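Local atomic coordinates of aminoglycoside phosphotransferase (PDB entry 6FUC), a protein that probably transfers the gamma-phosphate of ATP to the 3''-hydroxyl of streptomycin, a modification associated with resistance to the antibiotic. Residues A[98-110]-A[223-235]. Numbering follows the deposited sequence. Where two conformers were deposited one is given.
Sequences ASASMLRAAWEPI and ALLFATARETWGD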
# COMPACT_ATOMS: atom_id res chain seq x y z
N ALA A 98 -14.79 -7.34 -0.29
CA ALA A 98 -15.21 -8.69 0.01
C ALA A 98 -16.07 -8.71 1.26
O ALA A 98 -15.77 -8.06 2.26
CB ALA A 98 -13.98 -9.61 0.20
N SER A 99 -17.10 -9.53 1.21
CA SER A 99 -17.82 -9.88 2.42
C SER A 99 -16.93 -10.58 3.39
O SER A 99 -15.80 -11.10 3.06
CB SER A 99 -18.95 -10.87 2.16
OG SER A 99 -18.44 -12.16 1.76
N ALA A 100 -17.37 -10.68 4.63
CA ALA A 100 -16.61 -11.43 5.57
C ALA A 100 -16.36 -12.88 5.18
O ALA A 100 -15.29 -13.42 5.44
CB ALA A 100 -17.22 -11.38 7.00
N SER A 101 -17.36 -13.50 4.61
CA SER A 101 -17.13 -14.93 4.19
C SER A 101 -16.18 -15.04 2.99
O SER A 101 -15.34 -15.94 2.94
CB SER A 101 -18.42 -15.74 3.85
OG SER A 101 -18.11 -17.21 3.55
N MET A 102 -16.27 -14.12 2.08
CA MET A 102 -15.32 -14.07 0.97
C MET A 102 -13.89 -13.84 1.48
O MET A 102 -12.96 -14.48 0.97
CB MET A 102 -15.70 -12.93 0.04
CG MET A 102 -16.90 -13.12 -0.92
SD MET A 102 -17.53 -11.58 -1.66
CE MET A 102 -16.26 -11.23 -2.85
N LEU A 103 -13.72 -12.90 2.41
CA LEU A 103 -12.35 -12.64 2.91
C LEU A 103 -11.83 -13.83 3.60
O LEU A 103 -10.63 -14.17 3.51
CB LEU A 103 -12.32 -11.38 3.79
CG LEU A 103 -10.95 -10.87 4.17
CD1 LEU A 103 -10.15 -10.45 2.93
CD2 LEU A 103 -11.01 -9.72 5.14
N ARG A 104 -12.71 -14.52 4.36
CA ARG A 104 -12.28 -15.75 4.91
C ARG A 104 -11.86 -16.78 3.90
O ARG A 104 -10.84 -17.46 4.04
CB ARG A 104 -13.39 -16.33 5.84
CG ARG A 104 -13.09 -17.67 6.42
CD ARG A 104 -11.96 -17.57 7.35
NE ARG A 104 -11.67 -18.83 8.03
CZ ARG A 104 -12.29 -19.26 9.08
NH1 ARG A 104 -13.27 -18.58 9.66
NH2 ARG A 104 -11.89 -20.38 9.67
N ALA A 105 -12.57 -16.89 2.79
CA ALA A 105 -12.14 -17.80 1.73
C ALA A 105 -10.75 -17.43 1.16
O ALA A 105 -10.06 -18.29 0.67
CB ALA A 105 -13.15 -17.81 0.55
N ALA A 106 -10.44 -16.16 1.13
CA ALA A 106 -9.19 -15.66 0.59
C ALA A 106 -8.07 -15.59 1.63
O ALA A 106 -6.94 -15.23 1.29
CB ALA A 106 -9.41 -14.28 0.02
N TRP A 107 -8.35 -15.91 2.90
CA TRP A 107 -7.42 -15.58 3.98
C TRP A 107 -6.10 -16.36 3.87
O TRP A 107 -4.99 -15.78 3.86
CB TRP A 107 -8.09 -15.78 5.30
CG TRP A 107 -7.42 -15.17 6.53
CD1 TRP A 107 -7.08 -15.83 7.66
CD2 TRP A 107 -7.14 -13.81 6.76
NE1 TRP A 107 -6.60 -14.96 8.58
CE2 TRP A 107 -6.60 -13.71 8.07
CE3 TRP A 107 -7.24 -12.66 6.00
CZ2 TRP A 107 -6.19 -12.52 8.62
CZ3 TRP A 107 -6.82 -11.44 6.56
CH2 TRP A 107 -6.30 -11.39 7.87
N GLU A 108 -6.19 -17.66 3.73
CA GLU A 108 -4.96 -18.47 3.49
C GLU A 108 -4.30 -18.17 2.13
O GLU A 108 -3.07 -18.05 2.05
CB GLU A 108 -5.15 -19.99 3.71
CG GLU A 108 -5.44 -20.32 5.14
CD GLU A 108 -5.73 -21.79 5.35
OE1 GLU A 108 -6.02 -22.53 4.40
OE2 GLU A 108 -5.61 -22.17 6.53
N PRO A 109 -5.11 -17.96 1.07
CA PRO A 109 -4.51 -17.53 -0.20
C PRO A 109 -3.72 -16.20 -0.07
O PRO A 109 -2.65 -16.07 -0.68
CB PRO A 109 -5.70 -17.39 -1.13
CG PRO A 109 -6.60 -18.48 -0.68
CD PRO A 109 -6.44 -18.53 0.83
N ILE A 110 -4.22 -15.27 0.73
CA ILE A 110 -3.52 -14.03 0.96
C ILE A 110 -2.22 -14.31 1.70
O ILE A 110 -1.14 -13.78 1.33
CB ILE A 110 -4.42 -13.00 1.68
CG1 ILE A 110 -5.53 -12.50 0.79
CG2 ILE A 110 -3.55 -11.84 2.17
CD1 ILE A 110 -6.63 -11.78 1.51
N ALA A 223 0.88 -5.36 9.75
CA ALA A 223 0.08 -4.51 10.63
C ALA A 223 -1.13 -3.95 9.89
O ALA A 223 -2.24 -3.84 10.43
CB ALA A 223 0.90 -3.39 11.22
N LEU A 224 -0.90 -3.49 8.66
CA LEU A 224 -1.99 -2.85 7.87
C LEU A 224 -2.99 -3.87 7.38
O LEU A 224 -4.18 -3.62 7.38
CB LEU A 224 -1.40 -2.08 6.70
CG LEU A 224 -0.38 -0.99 6.99
CD1 LEU A 224 -0.03 -0.25 5.76
CD2 LEU A 224 -0.58 -0.20 8.22
N LEU A 225 -2.50 -5.03 6.99
CA LEU A 225 -3.38 -6.09 6.54
C LEU A 225 -4.30 -6.52 7.69
O LEU A 225 -5.52 -6.62 7.52
CB LEU A 225 -2.57 -7.23 6.03
CG LEU A 225 -3.40 -8.45 5.64
CD1 LEU A 225 -4.48 -8.24 4.61
CD2 LEU A 225 -2.47 -9.53 5.18
N PHE A 226 -3.73 -6.76 8.86
CA PHE A 226 -4.53 -7.21 9.97
C PHE A 226 -5.51 -6.15 10.41
O PHE A 226 -6.69 -6.50 10.70
CB PHE A 226 -3.67 -7.62 11.15
CG PHE A 226 -2.82 -8.82 10.93
CD1 PHE A 226 -3.05 -9.69 9.92
CD2 PHE A 226 -1.81 -9.14 11.85
CE1 PHE A 226 -2.30 -10.83 9.75
CE2 PHE A 226 -1.05 -10.26 11.70
CZ PHE A 226 -1.28 -11.14 10.65
N ALA A 227 -5.10 -4.89 10.50
CA ALA A 227 -6.03 -3.85 10.99
C ALA A 227 -7.16 -3.66 10.01
O ALA A 227 -8.30 -3.51 10.42
CB ALA A 227 -5.24 -2.57 11.17
N THR A 228 -6.87 -3.66 8.71
CA THR A 228 -7.95 -3.46 7.75
C THR A 228 -8.86 -4.67 7.66
O THR A 228 -10.07 -4.55 7.53
CB THR A 228 -7.45 -2.95 6.41
OG1 THR A 228 -6.51 -3.88 5.81
CG2 THR A 228 -6.83 -1.60 6.54
N ALA A 229 -8.33 -5.86 7.83
CA ALA A 229 -9.22 -7.02 7.89
C ALA A 229 -10.09 -7.06 9.14
O ALA A 229 -11.20 -7.57 9.04
CB ALA A 229 -8.39 -8.28 7.91
N ARG A 230 -9.63 -6.52 10.24
CA ARG A 230 -10.46 -6.47 11.45
C ARG A 230 -11.74 -5.70 11.19
O ARG A 230 -12.77 -6.02 11.77
CB ARG A 230 -9.70 -5.85 12.64
CG ARG A 230 -8.70 -6.78 13.33
CD ARG A 230 -8.02 -6.33 14.63
NE ARG A 230 -7.15 -5.15 14.58
CZ ARG A 230 -5.83 -5.18 14.34
NH1 ARG A 230 -5.21 -6.33 14.06
NH2 ARG A 230 -5.10 -4.05 14.34
N GLU A 231 -11.71 -4.73 10.27
CA GLU A 231 -12.95 -4.04 9.92
C GLU A 231 -13.96 -4.97 9.27
O GLU A 231 -15.16 -4.89 9.52
CB GLU A 231 -12.71 -2.81 9.05
CG GLU A 231 -11.75 -1.85 9.78
N THR A 232 -13.50 -5.89 8.46
CA THR A 232 -14.39 -6.88 7.87
C THR A 232 -14.89 -7.89 8.87
O THR A 232 -16.08 -8.30 8.79
CB THR A 232 -13.69 -7.50 6.66
OG1 THR A 232 -13.44 -6.46 5.74
CG2 THR A 232 -14.52 -8.61 6.03
N TRP A 233 -14.04 -8.35 9.78
CA TRP A 233 -14.55 -9.37 10.70
C TRP A 233 -15.67 -8.79 11.59
O TRP A 233 -16.55 -9.56 12.03
CB TRP A 233 -13.45 -9.86 11.55
CG TRP A 233 -12.15 -10.29 10.88
CD1 TRP A 233 -10.86 -9.99 11.34
CD2 TRP A 233 -11.98 -11.01 9.67
NE1 TRP A 233 -9.94 -10.59 10.52
CE2 TRP A 233 -10.58 -11.16 9.45
CE3 TRP A 233 -12.86 -11.52 8.72
CZ2 TRP A 233 -10.06 -11.86 8.39
CZ3 TRP A 233 -12.33 -12.22 7.65
CH2 TRP A 233 -10.94 -12.40 7.50
N GLY A 234 -15.70 -7.51 11.86
CA GLY A 234 -16.90 -6.91 12.56
C GLY A 234 -17.27 -7.54 13.88
O GLY A 234 -16.37 -7.75 14.69
N ASP A 235 -18.57 -7.85 14.05
CA ASP A 235 -19.12 -8.44 15.32
C ASP A 235 -18.77 -9.92 15.52
O ASP A 235 -19.10 -10.50 16.59
CB ASP A 235 -20.70 -8.37 15.42
CG ASP A 235 -21.26 -7.00 15.54
OD1 ASP A 235 -20.56 -6.12 16.04
OD2 ASP A 235 -22.46 -6.82 15.16
O HOH W 1 -13.30 -7.35 3.24
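The CG of W107 lies anti to the backbone N (chi1 -165°), which swings the indole toward the opposing helix, while W233, whose CB points away from that helix, brings its ring back with CG beside the backbone N. The two tryptophans form the centre of a pair of helices, 100-110 and 223-233, running in roughly opposed directions in the helical part of a kinase-like phosphotransferase fold. The segment axes come within 9.8 Å at 139°, a separation well filled by large aromatic side chains.

The stack is T-shaped: the six-membered ring of W233 turns its edge to the face of W107, with planes at 85° and CZ2 of W233 3.7 Å from CZ3 of W107. L103 adds a CH-pi contact, its CD2 lying over the face of the same W233 ring, 4.0 Å from the centroid. A229 suits its place because its small CB lets the W107 ring come close to the helix, meeting CH2 of W107 at 3.7 Å. Farther along, the branched I110 and L225 close the apolar seam, CG2 to CD2.

The indole of W107 is also secured outside the pair, since its NE1 donates to A243 O; F247 meets it edge-to-face, and W239 packs against both tryptophans.

At the start of helix 100-110, S99 is the N-cap: its OG accepts from M102 N in a capping box, and S99 N returns a weak bond to M102 SD. Here the two backbones come closest, the CA atoms of A100 and T232 5.6 Å apart, and alanine, with only a methyl, permits it. T232 divides its branches, a task suited to threonine: the methyl CG2 packs 3.5 Å from CA of A100, whereas OG1 donates to a water at 2.7 Å, and that water in turn donates to A98 O.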